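Local coordinates for putative oxidoreductase yhhX (PDB 3F4L), which probably acts as an NAD(P)-dependent oxidoreductase of the Gfo/Idh/MocA family, perhaps a scyllo-inositol dehydrogenase using NADP+, at residues C5-F10 with A32-R37; Q182-F187 with A212-G217. One frame throughout, in Å; residues are numbered along the deposited sequence.

Contact 1 (C5-F10 with A32-R37)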
loop_
_atom_site.group_PDB
_atom_site.type_symbol
_atom_site.label_atom_id
_atom_site.label_comp_id
_atom_site.label_asym_id
_atom_site.label_seq_id
_atom_site.Cartn_x
_atom_site.Cartn_y
_atom_site.Cartn_z
ATOM N N CYS A 5 22.620 34.286 13.831
ATOM C CA CYS A 5 22.911 32.905 13.499
ATOM C C CYS A 5 24.030 32.860 12.474
ATOM O O CYS A 5 24.477 33.903 11.976
ATOM C CB CYS A 5 21.653 32.216 12.959
ATOM S SG CYS A 5 20.935 32.969 11.463
ATOM N N ALA A 6 24.494 31.655 12.170
ATOM C CA ALA A 6 25.554 31.477 11.195
ATOM C C ALA A 6 25.407 30.134 10.496
ATOM O O ALA A 6 24.941 29.164 11.083
ATOM C CB ALA A 6 26.913 31.574 11.874
ATOM N N PHE A 7 25.806 30.076 9.234
ATOM C CA PHE A 7 25.708 28.831 8.500
ATOM C C PHE A 7 27.051 28.219 8.196
ATOM O O PHE A 7 28.002 28.919 7.843
ATOM C CB PHE A 7 24.971 29.032 7.173
ATOM C CG PHE A 7 23.523 29.319 7.330
ATOM C CD1 PHE A 7 23.085 30.592 7.675
ATOM C CD2 PHE A 7 22.586 28.301 7.167
ATOM C CE1 PHE A 7 21.725 30.846 7.859
ATOM C CE2 PHE A 7 21.230 28.540 7.345
ATOM C CZ PHE A 7 20.796 29.811 7.692
ATOM N N ILE A 8 27.128 26.902 8.356
ATOM C CA ILE A 8 28.332 26.169 8.010
ATOM C C ILE A 8 27.923 25.506 6.703
ATOM O O ILE A 8 27.151 24.538 6.699
ATOM C CB ILE A 8 28.671 25.060 9.019
ATOM C CG1 ILE A 8 28.786 25.638 10.432
ATOM C CG2 ILE A 8 29.968 24.384 8.608
ATOM C CD1 ILE A 8 29.793 26.723 10.565
ATOM N N GLY A 9 28.423 26.043 5.599
ATOM C CA GLY A 9 28.092 25.506 4.298
ATOM C C GLY A 9 27.262 26.509 3.523
ATOM O O GLY A 9 26.345 27.132 4.065
ATOM N N PHE A 10 27.583 26.685 2.249
ATOM C CA PHE A 10 26.835 27.624 1.430
ATOM C C PHE A 10 26.493 26.994 0.086
ATOM O O PHE A 10 26.832 27.529 -0.962
ATOM C CB PHE A 10 27.643 28.910 1.223
ATOM C CG PHE A 10 26.855 30.024 0.591
ATOM C CD1 PHE A 10 25.619 30.392 1.104
ATOM C CD2 PHE A 10 27.363 30.727 -0.497
ATOM C CE1 PHE A 10 24.897 31.448 0.549
ATOM C CE2 PHE A 10 26.650 31.786 -1.059
ATOM C CZ PHE A 10 25.412 32.143 -0.530
ATOM N N ALA A 32 24.743 36.515 10.714
ATOM C CA ALA A 32 26.014 37.193 10.939
ATOM C C ALA A 32 27.178 36.650 10.127
ATOM O O ALA A 32 28.017 37.417 9.661
ATOM C CB ALA A 32 26.360 37.156 12.421
ATOM N N HIS A 33 27.227 35.332 9.960
ATOM C CA HIS A 33 28.312 34.708 9.216
ATOM C C HIS A 33 27.841 33.520 8.405
ATOM O O HIS A 33 26.870 32.852 8.743
ATOM C CB HIS A 33 29.380 34.151 10.154
ATOM C CG HIS A 33 29.862 35.116 11.188
ATOM N ND1 HIS A 33 30.828 36.063 10.931
ATOM C CD2 HIS A 33 29.526 35.260 12.491
ATOM C CE1 HIS A 33 31.069 36.750 12.034
ATOM N NE2 HIS A 33 30.292 36.282 12.995
ATOM N N ILE A 34 28.577 33.255 7.340
ATOM C CA ILE A 34 28.338 32.089 6.523
ATOM C C ILE A 34 29.719 31.574 6.179
ATOM O O ILE A 34 30.482 32.230 5.475
ATOM C CB ILE A 34 27.545 32.393 5.247
ATOM C CG1 ILE A 34 26.073 32.648 5.606
ATOM C CG2 ILE A 34 27.643 31.192 4.285
ATOM C CD1 ILE A 34 25.165 32.795 4.392
ATOM N N PHE A 35 30.047 30.415 6.740
ATOM C CA PHE A 35 31.320 29.761 6.507
ATOM C C PHE A 35 31.206 28.866 5.284
ATOM O O PHE A 35 30.145 28.305 5.013
ATOM C CB PHE A 35 31.699 28.898 7.713
ATOM C CG PHE A 35 32.783 27.887 7.425
ATOM C CD1 PHE A 35 34.126 28.237 7.519
ATOM C CD2 PHE A 35 32.456 26.590 7.034
ATOM C CE1 PHE A 35 35.126 27.303 7.225
ATOM C CE2 PHE A 35 33.446 25.652 6.738
ATOM C CZ PHE A 35 34.782 26.010 6.834
ATOM N N ARG A 36 32.301 28.757 4.544
ATOM C CA ARG A 36 32.388 27.885 3.378
ATOM C C ARG A 36 33.864 27.648 3.116
ATOM O O ARG A 36 34.683 28.550 3.293
ATOM C CB ARG A 36 31.708 28.492 2.140
ATOM C CG ARG A 36 31.596 30.005 2.115
ATOM C CD ARG A 36 32.570 30.647 1.159
ATOM N NE ARG A 36 33.739 31.188 1.836
ATOM C CZ ARG A 36 34.233 32.402 1.614
ATOM N NH1 ARG A 36 33.659 33.209 0.734
ATOM N NH2 ARG A 36 35.303 32.812 2.273
ATOM N N ARG A 37 34.201 26.429 2.719
ATOM C CA ARG A 37 35.593 26.078 2.450
ATOM C C ARG A 37 36.152 26.911 1.297
ATOM O O ARG A 37 37.290 27.381 1.349
ATOM C CB ARG A 37 35.698 24.591 2.108
ATOM C CG ARG A 37 34.606 23.736 2.737
ATOM C CD ARG A 37 35.154 22.395 3.171
ATOM N NE ARG A 37 36.240 22.573 4.128
ATOM C CZ ARG A 37 36.892 21.578 4.719
ATOM N NH1 ARG A 37 36.567 20.318 4.455
ATOM N NH2 ARG A 37 37.870 21.846 5.577
#
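The ring of Phe-35 has the N-H-bearing nitrogen of Gly-9 at its edge, near the ring plane, while Ile-8 comes up obliquely, its CG2 3.7 Å from Phe-35 CD2. Phe-10 meets Ile-34 obliquely as well: CG2 of the isoleucine lies 3.8 Å from Phe-10 CB. Its chi1 of -170° puts the Phe-10 ring opposite the backbone N, where its CD1-CE1 side meets CD1 of Ile-34. CG1 of Ile-34 itself runs alongside Phe-7, 4.1 Å from its CB. A beta-branched residue thus suits this place, CG2 and the CD1 end of the longer branch both meeting Phe-10 while CG1 serves Phe-7; an alanine here would probably open a gap between the two and leave the Phe-10 ring freer to turn. Between these two layers of side chains the backbones form a parallel ladder with axes 4.6 Å apart. Phe-7 is gripped twice, its N donating to His-33 O (3.0 Å) and its O accepting from Phe-35 N (2.8 Å) almost straight along the carbonyl. Gly-9 N closes the ladder on Phe-35 O at 2.9 Å; its backbone angles (phi 113°, psi 136°) would jam any CB against the preceding carbonyl oxygen, hence glycine. The two strands are the first and second of a beta-alpha-beta unit of the Rossmann fold. Helix 12-22 lies against Phe-7 and Phe-10, whereas Tyr-81 of helix 78-87 touches Ile-8 and Phe-35 on the other face, and strand 66-71 pairs with the far side of strand 3-8.

Contact 2 (Q182-F187 with A212-G217)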
loop_
_atom_site.group_PDB
_atom_site.type_symbol
_atom_site.label_atom_id
_atom_site.label_comp_id
_atom_site.label_asym_id
_atom_site.label_seq_id
_atom_site.Cartn_x
_atom_site.Cartn_y
_atom_site.Cartn_z
ATOM N N GLN A 182 7.515 12.552 9.611
ATOM C CA GLN A 182 6.144 13.058 9.708
ATOM C C GLN A 182 5.273 12.057 10.470
ATOM O O GLN A 182 4.486 12.439 11.333
ATOM C CB GLN A 182 5.553 13.275 8.313
ATOM C CG GLN A 182 6.227 14.372 7.514
ATOM C CD GLN A 182 5.629 14.540 6.127
ATOM O OE1 GLN A 182 5.344 13.560 5.448
ATOM N NE2 GLN A 182 5.461 15.794 5.691
ATOM N N ILE A 183 5.410 10.772 10.143
ATOM C CA ILE A 183 4.609 9.746 10.811
ATOM C C ILE A 183 4.982 9.681 12.288
ATOM O O ILE A 183 4.119 9.602 13.166
ATOM C CB ILE A 183 4.814 8.342 10.158
ATOM C CG1 ILE A 183 4.314 8.357 8.714
ATOM C CG2 ILE A 183 4.075 7.278 10.956
ATOM C CD1 ILE A 183 2.886 8.914 8.556
ATOM N N ILE A 184 6.277 9.727 12.562
ATOM C CA ILE A 184 6.749 9.678 13.938
ATOM C C ILE A 184 6.244 10.881 14.749
ATOM O O ILE A 184 5.870 10.734 15.911
ATOM C CB ILE A 184 8.305 9.589 13.962
ATOM C CG1 ILE A 184 8.733 8.196 13.482
ATOM C CG2 ILE A 184 8.838 9.883 15.343
ATOM C CD1 ILE A 184 10.187 8.082 13.105
ATOM N N SER A 185 6.209 12.067 14.139
ATOM C CA SER A 185 5.734 13.247 14.856
ATOM C C SER A 185 4.252 13.107 15.228
ATOM O O SER A 185 3.790 13.745 16.166
ATOM C CB SER A 185 5.920 14.511 14.008
ATOM O OG SER A 185 4.905 14.603 13.014
ATOM N N LEU A 186 3.508 12.280 14.500
ATOM C CA LEU A 186 2.077 12.088 14.777
ATOM C C LEU A 186 1.788 10.963 15.757
ATOM O O LEU A 186 0.929 11.091 16.630
ATOM C CB LEU A 186 1.303 11.737 13.497
ATOM C CG LEU A 186 1.288 12.684 12.301
ATOM C CD1 LEU A 186 0.528 12.042 11.136
ATOM C CD2 LEU A 186 0.645 13.989 12.712
ATOM N N PHE A 187 2.504 9.856 15.589
ATOM C CA PHE A 187 2.261 8.669 16.390
ATOM C C PHE A 187 3.367 8.199 17.318
ATOM O O PHE A 187 3.128 7.364 18.171
ATOM C CB PHE A 187 1.852 7.533 15.450
ATOM C CG PHE A 187 0.721 7.901 14.513
ATOM C CD1 PHE A 187 -0.518 8.277 15.011
ATOM C CD2 PHE A 187 0.904 7.874 13.137
ATOM C CE1 PHE A 187 -1.559 8.621 14.157
ATOM C CE2 PHE A 187 -0.132 8.215 12.270
ATOM C CZ PHE A 187 -1.365 8.590 12.778
ATOM N N ALA A 212 8.030 1.444 3.925
ATOM C CA ALA A 212 8.225 1.119 5.323
ATOM C C ALA A 212 6.851 1.150 5.961
ATOM O O ALA A 212 6.064 2.061 5.715
ATOM C CB ALA A 212 9.143 2.135 5.988
ATOM N N GLN A 213 6.561 0.135 6.761
ATOM C CA GLN A 213 5.281 0.039 7.441
ATOM C C GLN A 213 5.540 0.086 8.933
ATOM O O GLN A 213 6.212 -0.788 9.485
ATOM C CB GLN A 213 4.580 -1.263 7.063
ATOM C CG GLN A 213 4.333 -1.379 5.564
ATOM C CD GLN A 213 3.451 -2.552 5.186
ATOM O OE1 GLN A 213 3.057 -2.687 4.027
ATOM N NE2 GLN A 213 3.137 -3.406 6.156
ATOM N N LEU A 214 5.027 1.127 9.576
ATOM C CA LEU A 214 5.209 1.304 11.008
ATOM C C LEU A 214 3.928 0.926 11.727
ATOM O O LEU A 214 2.864 1.476 11.442
ATOM C CB LEU A 214 5.578 2.757 11.317
ATOM C CG LEU A 214 6.972 3.234 10.880
ATOM C CD1 LEU A 214 7.116 3.144 9.367
ATOM C CD2 LEU A 214 7.183 4.674 11.345
ATOM N N PHE A 215 4.027 -0.010 12.665
ATOM C CA PHE A 215 2.849 -0.450 13.394
ATOM C C PHE A 215 2.746 0.137 14.793
ATOM O O PHE A 215 3.701 0.114 15.556
ATOM C CB PHE A 215 2.830 -1.978 13.482
ATOM C CG PHE A 215 2.857 -2.662 12.149
ATOM C CD1 PHE A 215 4.006 -2.639 11.370
ATOM C CD2 PHE A 215 1.736 -3.332 11.671
ATOM C CE1 PHE A 215 4.051 -3.273 10.138
ATOM C CE2 PHE A 215 1.764 -3.970 10.437
ATOM C CZ PHE A 215 2.927 -3.943 9.664
ATOM N N TYR A 216 1.577 0.683 15.114
ATOM C CA TYR A 216 1.321 1.238 16.441
ATOM C C TYR A 216 0.052 0.541 16.905
ATOM O O TYR A 216 -1.059 0.996 16.636
ATOM C CB TYR A 216 1.098 2.754 16.382
ATOM C CG TYR A 216 2.259 3.540 15.815
ATOM C CD1 TYR A 216 2.409 3.714 14.432
ATOM C CD2 TYR A 216 3.197 4.140 16.657
ATOM C CE1 TYR A 216 3.461 4.471 13.907
ATOM C CE2 TYR A 216 4.248 4.903 16.141
ATOM C CZ TYR A 216 4.371 5.064 14.763
ATOM O OH TYR A 216 5.395 5.845 14.250
ATOM N N GLY A 217 0.227 -0.581 17.590
ATOM C CA GLY A 217 -0.921 -1.340 18.036
ATOM C C GLY A 217 -1.625 -1.832 16.791
ATOM O O GLY A 217 -1.004 -2.463 15.936
#
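Phe-187 sets its CB squarely over one face of the Tyr-216 ring, 3.5 Å from the ring centroid and 10° off the normal, a CH-pi contact. The two rings themselves meet obliquely, with planes at 52°: CG of Phe-187 is anti to its carbonyl carbon (chi1 -52°), which carries the phenyl group off to one side and leaves the methylene to face the tyrosine. One turn earlier, Ile-183 uses a single branch for two partners, its CG2 lying 3.8 Å from Tyr-216 OH and 4.1 Å from Leu-214 CD2. That same CG2 sits in plane at the edge of the Phe-187 ring, one face of which has Leu-186 CB over its centre. Ile-184 adds a looser touch, CG1 to Leu-214 CD2 at 4.4 Å. Tyrosine suits the end of the strand because its ring is large enough to reach from the strand to the helix while its hydroxyl hydrogen-bonds to the carbonyl oxygen of Gly-188, just past the helix. Farther out, the last helical turn is held by Phe-187 N bonding to Ile-183 O (2.9 Å), and Ser-185 OG turns back to Gln-182 O (2.8 Å). Pro-190 packs on both Leu-214 and Tyr-216. This is helix-on-sheet packing of helix 171-187 on strand 209-216: the axes of helix 182-187 and strand 212-216 run nearly parallel, 10.8 Å apart, in the C-terminal alpha/beta domain of Gfo/Idh/MocA oxidoreductases.

Overall arrangement
Contacts 1 and 2 follow one another along the chain and belong to its two different family regions, the N-terminal NAD-binding Rossmann fold and the C-terminal alpha/beta region. They lie on opposite sides of the chain's centre, with contact centres 35 Å apart and nearest atoms about 20 Å apart, so neither touches the other. Contact 1 pairs two parallel strands within a sheet; contact 2 packs a helix against the mixed sheet. In Rossmann folds the loop after the first strand usually borders the dinucleotide, so contact 1 probably lies near the cofactor site. Contact 2 reaches the subunit interface instead: Phe-215 of its strand packs on Pro-338 of the second subunit.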